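Local coordinates for binding domain (Hc) of Paraclostridial Mosquitocidal Protein 1 (PDB 6HOX), which forms the receptor-binding part of a clostridial neurotoxin that targets Anopheles mosquitoes, and probably recognises the nerve cell surface, at residues N101-D107 against G211-Q217; M118-W123 against R135-R139; K331-V337 against R366-L372. One frame throughout, in Å; residues are numbered along the deposited sequence.

In the fold
Contacts 1 and 2 lie in the N-terminal, concanavalin-like (HCN) half, contact 3 in the C-terminal beta-trefoil (HCC) half. Along the chain contact 1 brackets contact 2: residues 118-139 fall between 101-107 and 211-217, and contact 3 follows both. The centres of contacts 1 and 2 are about 25 Å apart. Contact 3 lies on the other side of the chain's centre, its centre about 43 Å from that of contact 1 and about 54 Å from that of contact 2. Contact 1 joins two loops; contact 2 closes the open end of hairpin 122-128/131-137; contact 3 pairs strands 333-339 and 369-373. Each contact lies within one half of the binding domain, and none bridges the two.

Contact 1 of 3, residues N101-D107 against G211-Q217; sequences NKNDFID and GNRNKNQ
The Asp107 carboxylate and the Arg213 guanidinium meet with their planes 49° apart, OD1 lying at the edge of the guanidinium and near its plane. That salt bridge is long and weak, 3.4 Å from Asp107 OD1 to Arg213 NH1; the firmer hold is on the backbone. Asp107 OD1 takes Arg213 N at 2.8 Å through its syn lone pair, and Asp107 OD2 takes Asn214 N at 3.1 Å, also on the syn side but 25° out of plane. Two successive N-H groups thus fix the carboxylate's rotation. The contact joins the loop after strand 89-96 to the loop before strand 218-227 in the concanavalin-like half. Within the latter, Asn214 OD1 accepts from Asn216 N in an Asx turn, and a type I beta turn runs from Asn214 to Gln217. The Asn214 amide, its CG anti to the backbone N (chi1 173°), points at the 3-10 segment 102-106, and its ND2 gives a weak, bent bond to Asp104 OD1 at 2.7 Å. Water 1 accepts from Asn101 ND2, itself bonded to Arg99 O, and lies within bonding distance of Asp104 OD1 and Gln217 OE1. Gln217 NE2 bonds Tyr112. Ile106 lays CG2 against Asn214 CB and CD1 against Arg213 CB.

Contact 2 of 3, residues M118-W123 against R135-R139; sequences MDNQGW and RMKDR
Met118 bends its chain at chi2 and chi3 to bring SD and CE over Lys137 CB, each 4.0 Å from it, the two side chains crossing at about a right angle. The Asp119 carboxylate is held by OD2 accepting from Asn120 N, and by OD1, which is hydrogen-bonded to Ser203 OG. Asn120 then offers its carbonyl O to the flank of the same lysine, with Lys137 CD 3.2 Å away. Gln121 packs its CB against Lys137 O at 3.2 Å and runs alongside Arg139, pointing the same way, with OE1 3.6 Å from Arg139 CB; its NE2 bonds Asp200 O. At Gly122 the strands pair properly. Gly122 N to Lys137 O and Lys137 N to Gly122 O, both 2.8 Å and nearly straight, make an antiparallel hydrogen-bonded pair. Trp123 and Met136 form the next, non-hydrogen-bonded pair, and Trp123 CA approaches Arg135 O at 3.1 Å. The Trp123 ring leads away to Phe83 and Trp134. Two strong backbone bonds thus set the register at this hairpin end, whereas in the loop before Gly122 water 4 bridges Asp119 O to Lys137 NZ and water 5 lies within bonding distance of Asn120 O and Asp138 O, so contact there is partly through solvent.

Contact 3 of 3, residues K331-V337 against R366-L372; sequences KNDVADV and RNGDLKL
Asp336 and Arg366 meet in a salt bridge, with Arg366 NE giving its proton to Asp336 OD2 at 2.8 Å. The acceptor uses its syn lone pair and lies close to the guanidinium plane, although the carboxylate plane itself is turned 72° from it. The arginine is extended from CG to NE, which carries the head out to the aspartate. Val334 CG1 sits at another edge of the same guanidinium, 3.6 Å from Arg366 NH2. Gly368 O lies over the centre of one face.

A second carboxylate fixes the far side of the head: Asp369 OD2 accepts from Arg366 NH2 at 3.0 Å, from above its own plane, completing a three-residue salt-bridge network. The shared cation would offset the like charges of the two aspartates and probably favours their ionised forms. Water 6 accepts from Arg366 NH2 and from Leu370 N, and lies within bonding distance of Ala335 O and Asp336 OD1.

Behind these groups the backbones pair. Asn332 N bonds Leu372 O at 2.7 Å, Leu372 N bonds Asp333 O at 3.1 Å and Ala335 N bonds Leu370 O at 3.0 Å. Val337 CG2 touches Leu370 CD2, whose side chain also rests on Ile385, Ile387 and Leu347. Antiparallel pairing between strands 333-339 and 369-373, interrupted in the first by a bulge or short loop, is in keeping with the all-beta trefoil fold of the C-terminal receptor-binding family.

Contact 1 of 3, residues N101-D107 against G211-Q217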
# COMPACT_ATOMS: atom_id res chain seq x y z
N ASN A 101 5.04 10.57 11.46
CA ASN A 101 4.59 10.84 12.81
C ASN A 101 5.58 11.81 13.47
O ASN A 101 6.63 12.11 12.90
CB ASN A 101 4.39 9.53 13.59
CG ASN A 101 5.62 8.67 13.64
OD1 ASN A 101 6.44 8.85 14.53
ND2 ASN A 101 5.76 7.73 12.70
N LYS A 102 5.22 12.28 14.67
CA LYS A 102 5.99 13.28 15.41
C LYS A 102 7.38 12.71 15.75
O LYS A 102 8.36 13.43 15.68
CB LYS A 102 5.19 13.75 16.63
CG LYS A 102 4.05 14.71 16.28
CD LYS A 102 3.07 14.96 17.42
CE LYS A 102 1.95 15.90 17.02
NZ LYS A 102 1.17 16.36 18.20
N ASN A 103 7.47 11.42 16.07
CA ASN A 103 8.76 10.80 16.40
C ASN A 103 9.76 10.94 15.24
O ASN A 103 10.96 11.01 15.50
CB ASN A 103 8.66 9.32 16.78
CG ASN A 103 7.73 9.10 17.95
OD1 ASN A 103 6.56 9.47 17.89
ND2 ASN A 103 8.23 8.48 19.00
N ASP A 104 9.26 10.98 13.99
CA ASP A 104 10.08 11.10 12.80
C ASP A 104 10.73 12.48 12.66
O ASP A 104 11.64 12.64 11.85
CB ASP A 104 9.29 10.86 11.52
CG ASP A 104 8.81 9.44 11.33
OD1 ASP A 104 9.47 8.49 11.84
OD2 ASP A 104 7.77 9.29 10.65
N PHE A 105 10.24 13.48 13.40
CA PHE A 105 10.68 14.87 13.20
C PHE A 105 12.05 15.08 13.86
O PHE A 105 12.75 16.03 13.53
CB PHE A 105 9.59 15.86 13.64
CG PHE A 105 8.59 16.20 12.57
CD1 PHE A 105 7.62 15.29 12.19
CD2 PHE A 105 8.63 17.43 11.91
CE1 PHE A 105 6.70 15.61 11.19
CE2 PHE A 105 7.72 17.74 10.92
CZ PHE A 105 6.75 16.83 10.56
N ILE A 106 12.44 14.17 14.75
CA ILE A 106 13.78 14.14 15.32
C ILE A 106 14.82 13.89 14.21
O ILE A 106 15.98 14.16 14.41
CB ILE A 106 13.91 13.10 16.45
CG1 ILE A 106 15.15 13.37 17.30
CG2 ILE A 106 13.92 11.68 15.90
CD1 ILE A 106 15.35 12.38 18.43
N ASP A 107 14.37 13.39 13.05
CA ASP A 107 15.22 13.10 11.91
C ASP A 107 14.92 14.06 10.76
O ASP A 107 15.26 13.77 9.61
CB ASP A 107 15.02 11.64 11.47
CG ASP A 107 15.58 10.66 12.46
OD1 ASP A 107 16.69 10.92 12.97
OD2 ASP A 107 14.89 9.64 12.73
N GLY A 211 21.44 5.55 11.05
CA GLY A 211 21.55 7.01 11.11
C GLY A 211 20.31 7.69 11.67
O GLY A 211 20.33 8.88 11.95
N ASN A 212 19.24 6.92 11.87
CA ASN A 212 17.96 7.43 12.36
C ASN A 212 18.01 7.58 13.90
O ASN A 212 18.37 6.63 14.60
CB ASN A 212 16.80 6.55 11.91
CG ASN A 212 16.93 5.11 12.35
OD1 ASN A 212 17.94 4.46 12.06
ND2 ASN A 212 15.93 4.61 13.06
N ARG A 213 17.66 8.76 14.42
CA ARG A 213 17.58 8.96 15.87
C ARG A 213 16.22 8.47 16.39
O ARG A 213 16.10 8.13 17.57
CB ARG A 213 17.83 10.43 16.23
CG ARG A 213 19.30 10.83 16.15
CD ARG A 213 19.46 12.32 16.32
NE ARG A 213 20.60 12.84 15.58
CZ ARG A 213 20.67 12.92 14.25
NH1 ARG A 213 19.66 12.47 13.51
NH2 ARG A 213 21.74 13.43 13.67
N ASN A 214 15.21 8.41 15.51
CA ASN A 214 13.89 7.85 15.86
C ASN A 214 13.99 6.32 15.88
O ASN A 214 13.87 5.68 14.84
CB ASN A 214 12.78 8.28 14.90
CG ASN A 214 11.46 7.58 15.17
OD1 ASN A 214 11.31 6.94 16.20
ND2 ASN A 214 10.52 7.64 14.23
N LYS A 215 14.16 5.75 17.08
CA LYS A 215 14.43 4.33 17.24
C LYS A 215 13.13 3.51 17.29
O LYS A 215 13.18 2.31 17.46
CB LYS A 215 15.25 4.09 18.50
CG LYS A 215 16.62 4.78 18.50
CD LYS A 215 17.48 4.49 17.30
CE LYS A 215 18.94 4.82 17.54
NZ LYS A 215 19.70 4.81 16.27
N ASN A 216 11.99 4.18 17.18
CA ASN A 216 10.73 3.49 17.00
C ASN A 216 10.54 3.13 15.51
O ASN A 216 9.67 2.37 15.19
CB ASN A 216 9.58 4.32 17.55
CG ASN A 216 9.69 4.51 19.05
OD1 ASN A 216 9.79 3.54 19.80
ND2 ASN A 216 9.73 5.75 19.51
N GLN A 217 11.37 3.69 14.62
CA GLN A 217 11.24 3.41 13.19
C GLN A 217 11.49 1.93 12.92
O GLN A 217 12.36 1.28 13.54
CB GLN A 217 12.19 4.28 12.37
CG GLN A 217 11.98 4.21 10.87
CD GLN A 217 10.61 4.65 10.41
OE1 GLN A 217 9.58 4.11 10.84
NE2 GLN A 217 10.57 5.57 9.46
O HOH W 1 8.24 6.08 12.17
O HOH W 2 7.81 6.06 15.09
O HOH W 3 7.97 7.16 8.86

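Contact 2 of 3, residues M118-W123 against R135-R139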
# COMPACT_ATOMS: atom_id res chain seq x y z
N MET A 118 27.70 1.41 -0.06
CA MET A 118 28.53 2.59 -0.19
C MET A 118 29.74 2.45 0.74
O MET A 118 29.59 2.27 1.95
CB MET A 118 27.75 3.84 0.21
CG MET A 118 28.50 5.12 -0.02
SD MET A 118 28.57 5.52 -1.76
CE MET A 118 26.93 6.21 -1.99
N ASP A 119 30.95 2.49 0.17
CA ASP A 119 32.15 2.67 1.00
C ASP A 119 32.74 4.04 0.62
O ASP A 119 32.18 5.07 1.05
CB ASP A 119 33.06 1.42 0.96
CG ASP A 119 33.47 0.90 -0.40
OD1 ASP A 119 33.50 -0.34 -0.58
OD2 ASP A 119 33.86 1.75 -1.26
N ASN A 120 33.83 4.06 -0.16
CA ASN A 120 34.31 5.31 -0.72
C ASN A 120 33.44 5.67 -1.92
O ASN A 120 33.28 6.84 -2.28
CB ASN A 120 35.78 5.23 -1.16
CG ASN A 120 36.28 6.52 -1.78
OD1 ASN A 120 36.52 6.59 -2.99
ND2 ASN A 120 36.41 7.55 -0.98
N GLN A 121 32.92 4.63 -2.58
CA GLN A 121 32.02 4.80 -3.71
C GLN A 121 30.94 3.72 -3.63
O GLN A 121 31.03 2.82 -2.78
CB GLN A 121 32.80 4.69 -5.02
CG GLN A 121 33.35 3.29 -5.30
CD GLN A 121 34.85 3.24 -5.26
OE1 GLN A 121 35.52 4.16 -4.79
NE2 GLN A 121 35.39 2.17 -5.81
N GLY A 122 29.94 3.82 -4.52
CA GLY A 122 28.87 2.83 -4.63
C GLY A 122 27.50 3.48 -4.68
O GLY A 122 27.35 4.58 -5.26
N TRP A 123 26.52 2.80 -4.07
CA TRP A 123 25.14 3.26 -4.06
C TRP A 123 24.51 3.03 -2.68
O TRP A 123 24.99 2.21 -1.87
CB TRP A 123 24.33 2.60 -5.18
CG TRP A 123 24.26 1.11 -5.11
CD1 TRP A 123 25.03 0.22 -5.79
CD2 TRP A 123 23.35 0.32 -4.31
NE1 TRP A 123 24.69 -1.06 -5.45
CE2 TRP A 123 23.66 -1.04 -4.56
CE3 TRP A 123 22.34 0.62 -3.40
CZ2 TRP A 123 22.98 -2.08 -3.94
CZ3 TRP A 123 21.66 -0.42 -2.80
CH2 TRP A 123 21.98 -1.75 -3.06
N ARG A 135 21.07 7.21 -4.24
CA ARG A 135 22.29 7.94 -4.50
C ARG A 135 23.37 6.99 -5.02
O ARG A 135 23.52 5.86 -4.51
CB ARG A 135 22.78 8.67 -3.25
CG ARG A 135 24.15 9.30 -3.44
CD ARG A 135 24.64 10.18 -2.31
NE ARG A 135 23.70 11.28 -2.10
CZ ARG A 135 22.86 11.35 -1.07
NH1 ARG A 135 23.06 10.60 -0.00
NH2 ARG A 135 21.81 12.16 -1.14
N MET A 136 24.09 7.46 -6.05
CA MET A 136 25.29 6.86 -6.61
C MET A 136 26.47 7.82 -6.41
O MET A 136 26.33 9.04 -6.58
CB MET A 136 25.10 6.59 -8.11
CG MET A 136 24.12 5.45 -8.38
SD MET A 136 23.73 5.24 -10.12
CE MET A 136 22.94 6.81 -10.42
N LYS A 137 27.62 7.27 -6.02
CA LYS A 137 28.87 8.03 -5.93
C LYS A 137 29.99 7.20 -6.55
O LYS A 137 30.18 6.04 -6.21
CB LYS A 137 29.18 8.40 -4.48
CG LYS A 137 30.39 9.31 -4.31
CD LYS A 137 31.13 9.12 -3.01
CE LYS A 137 30.55 9.88 -1.85
NZ LYS A 137 31.49 9.84 -0.71
N ASP A 138 30.73 7.79 -7.49
CA ASP A 138 31.78 7.06 -8.19
C ASP A 138 33.12 7.32 -7.48
O ASP A 138 33.20 8.02 -6.48
CB ASP A 138 31.74 7.38 -9.69
CG ASP A 138 32.35 8.70 -10.08
OD1 ASP A 138 32.86 9.40 -9.17
OD2 ASP A 138 32.30 9.02 -11.31
N ARG A 139 34.17 6.72 -8.02
CA ARG A 139 35.47 6.70 -7.38
C ARG A 139 36.18 8.06 -7.47
O ARG A 139 37.23 8.21 -6.85
CB ARG A 139 36.34 5.60 -8.02
CG ARG A 139 36.66 5.82 -9.48
CD ARG A 139 36.74 4.51 -10.25
NE ARG A 139 36.99 4.71 -11.67
CZ ARG A 139 38.19 4.99 -12.19
NH1 ARG A 139 39.24 5.10 -11.39
NH2 ARG A 139 38.33 5.15 -13.49
O HOH W 4 31.56 7.73 1.23
O HOH W 5 34.42 8.62 -4.10

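Contact 3 of 3, residues K331-V337 against R366-L372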
# COMPACT_ATOMS: atom_id res chain seq x y z
N LYS A 331 -12.42 -10.94 -6.03
CA LYS A 331 -13.20 -10.22 -6.99
C LYS A 331 -14.42 -11.06 -7.41
O LYS A 331 -14.25 -12.18 -7.81
CB LYS A 331 -12.28 -9.95 -8.19
CG LYS A 331 -12.86 -9.11 -9.30
CD LYS A 331 -12.09 -9.20 -10.60
CE LYS A 331 -10.63 -8.84 -10.47
NZ LYS A 331 -10.01 -8.70 -11.82
N ASN A 332 -15.62 -10.48 -7.25
CA ASN A 332 -16.92 -11.02 -7.61
C ASN A 332 -17.51 -11.96 -6.55
O ASN A 332 -18.56 -12.56 -6.80
CB ASN A 332 -16.95 -11.71 -8.98
CG ASN A 332 -16.54 -10.80 -10.11
OD1 ASN A 332 -15.94 -11.26 -11.07
ND2 ASN A 332 -16.87 -9.52 -10.00
N ASP A 333 -16.92 -12.03 -5.36
CA ASP A 333 -17.50 -12.83 -4.28
C ASP A 333 -18.77 -12.15 -3.78
O ASP A 333 -18.82 -10.93 -3.68
CB ASP A 333 -16.55 -12.97 -3.09
CG ASP A 333 -15.43 -13.99 -3.29
OD1 ASP A 333 -15.45 -14.69 -4.34
OD2 ASP A 333 -14.57 -14.08 -2.39
N VAL A 334 -19.79 -12.96 -3.46
CA VAL A 334 -20.99 -12.49 -2.83
C VAL A 334 -20.78 -12.58 -1.32
O VAL A 334 -20.36 -13.61 -0.80
CB VAL A 334 -22.24 -13.27 -3.28
CG1 VAL A 334 -23.46 -12.94 -2.42
CG2 VAL A 334 -22.55 -12.99 -4.74
N ALA A 335 -21.02 -11.47 -0.64
CA ALA A 335 -20.66 -11.38 0.76
C ALA A 335 -21.51 -10.29 1.43
O ALA A 335 -22.05 -9.40 0.78
CB ALA A 335 -19.17 -11.10 0.88
N ASP A 336 -21.65 -10.40 2.75
CA ASP A 336 -22.35 -9.41 3.51
C ASP A 336 -21.34 -8.60 4.30
O ASP A 336 -20.28 -9.09 4.64
CB ASP A 336 -23.42 -10.05 4.39
CG ASP A 336 -24.58 -10.54 3.55
OD1 ASP A 336 -25.10 -9.75 2.70
OD2 ASP A 336 -24.93 -11.71 3.71
N VAL A 337 -21.70 -7.34 4.54
CA VAL A 337 -20.97 -6.47 5.43
C VAL A 337 -21.75 -6.38 6.74
O VAL A 337 -22.82 -5.75 6.79
CB VAL A 337 -20.75 -5.09 4.79
CG1 VAL A 337 -19.94 -4.18 5.69
CG2 VAL A 337 -20.09 -5.22 3.42
N ARG A 366 -31.54 -9.94 5.35
CA ARG A 366 -30.88 -9.89 4.05
C ARG A 366 -31.93 -9.64 2.96
O ARG A 366 -32.90 -10.38 2.84
CB ARG A 366 -30.16 -11.23 3.83
CG ARG A 366 -29.07 -11.23 2.78
CD ARG A 366 -28.14 -12.41 2.99
NE ARG A 366 -27.06 -12.41 2.01
CZ ARG A 366 -27.15 -12.85 0.76
NH1 ARG A 366 -28.26 -13.44 0.33
NH2 ARG A 366 -26.14 -12.68 -0.07
N ASN A 367 -31.72 -8.57 2.19
CA ASN A 367 -32.63 -8.12 1.15
C ASN A 367 -31.83 -7.77 -0.11
O ASN A 367 -31.50 -6.62 -0.35
CB ASN A 367 -33.46 -6.91 1.61
CG ASN A 367 -34.41 -6.45 0.53
OD1 ASN A 367 -34.78 -7.23 -0.34
ND2 ASN A 367 -34.83 -5.20 0.59
N GLY A 368 -31.55 -8.80 -0.92
CA GLY A 368 -30.72 -8.68 -2.09
C GLY A 368 -29.33 -9.23 -1.80
O GLY A 368 -29.13 -9.84 -0.75
N ASP A 369 -28.40 -9.02 -2.74
CA ASP A 369 -27.04 -9.53 -2.64
C ASP A 369 -26.07 -8.36 -2.83
O ASP A 369 -26.36 -7.43 -3.56
CB ASP A 369 -26.78 -10.63 -3.66
CG ASP A 369 -27.70 -11.83 -3.50
OD1 ASP A 369 -28.82 -11.78 -4.05
OD2 ASP A 369 -27.32 -12.77 -2.79
N LEU A 370 -24.96 -8.43 -2.09
CA LEU A 370 -23.79 -7.59 -2.25
C LEU A 370 -22.71 -8.43 -2.90
O LEU A 370 -22.49 -9.57 -2.51
CB LEU A 370 -23.30 -7.09 -0.89
CG LEU A 370 -23.82 -5.73 -0.45
CD1 LEU A 370 -25.33 -5.70 -0.53
CD2 LEU A 370 -23.32 -5.38 0.95
N LYS A 371 -22.02 -7.82 -3.87
CA LYS A 371 -20.87 -8.39 -4.52
C LYS A 371 -19.72 -7.38 -4.42
O LYS A 371 -19.89 -6.22 -4.75
CB LYS A 371 -21.23 -8.73 -5.96
CG LYS A 371 -20.27 -9.68 -6.66
CD LYS A 371 -20.70 -10.03 -8.06
CE LYS A 371 -21.77 -11.11 -8.08
NZ LYS A 371 -21.46 -12.15 -9.09
N LEU A 372 -18.56 -7.84 -3.94
CA LEU A 372 -17.37 -7.03 -3.95
C LEU A 372 -16.64 -7.28 -5.27
O LEU A 372 -16.28 -8.42 -5.60
CB LEU A 372 -16.50 -7.35 -2.73
CG LEU A 372 -16.88 -6.60 -1.44
CD1 LEU A 372 -18.24 -7.02 -0.94
CD2 LEU A 372 -15.85 -6.81 -0.34
O HOH W 6 -24.60 -10.38 -0.10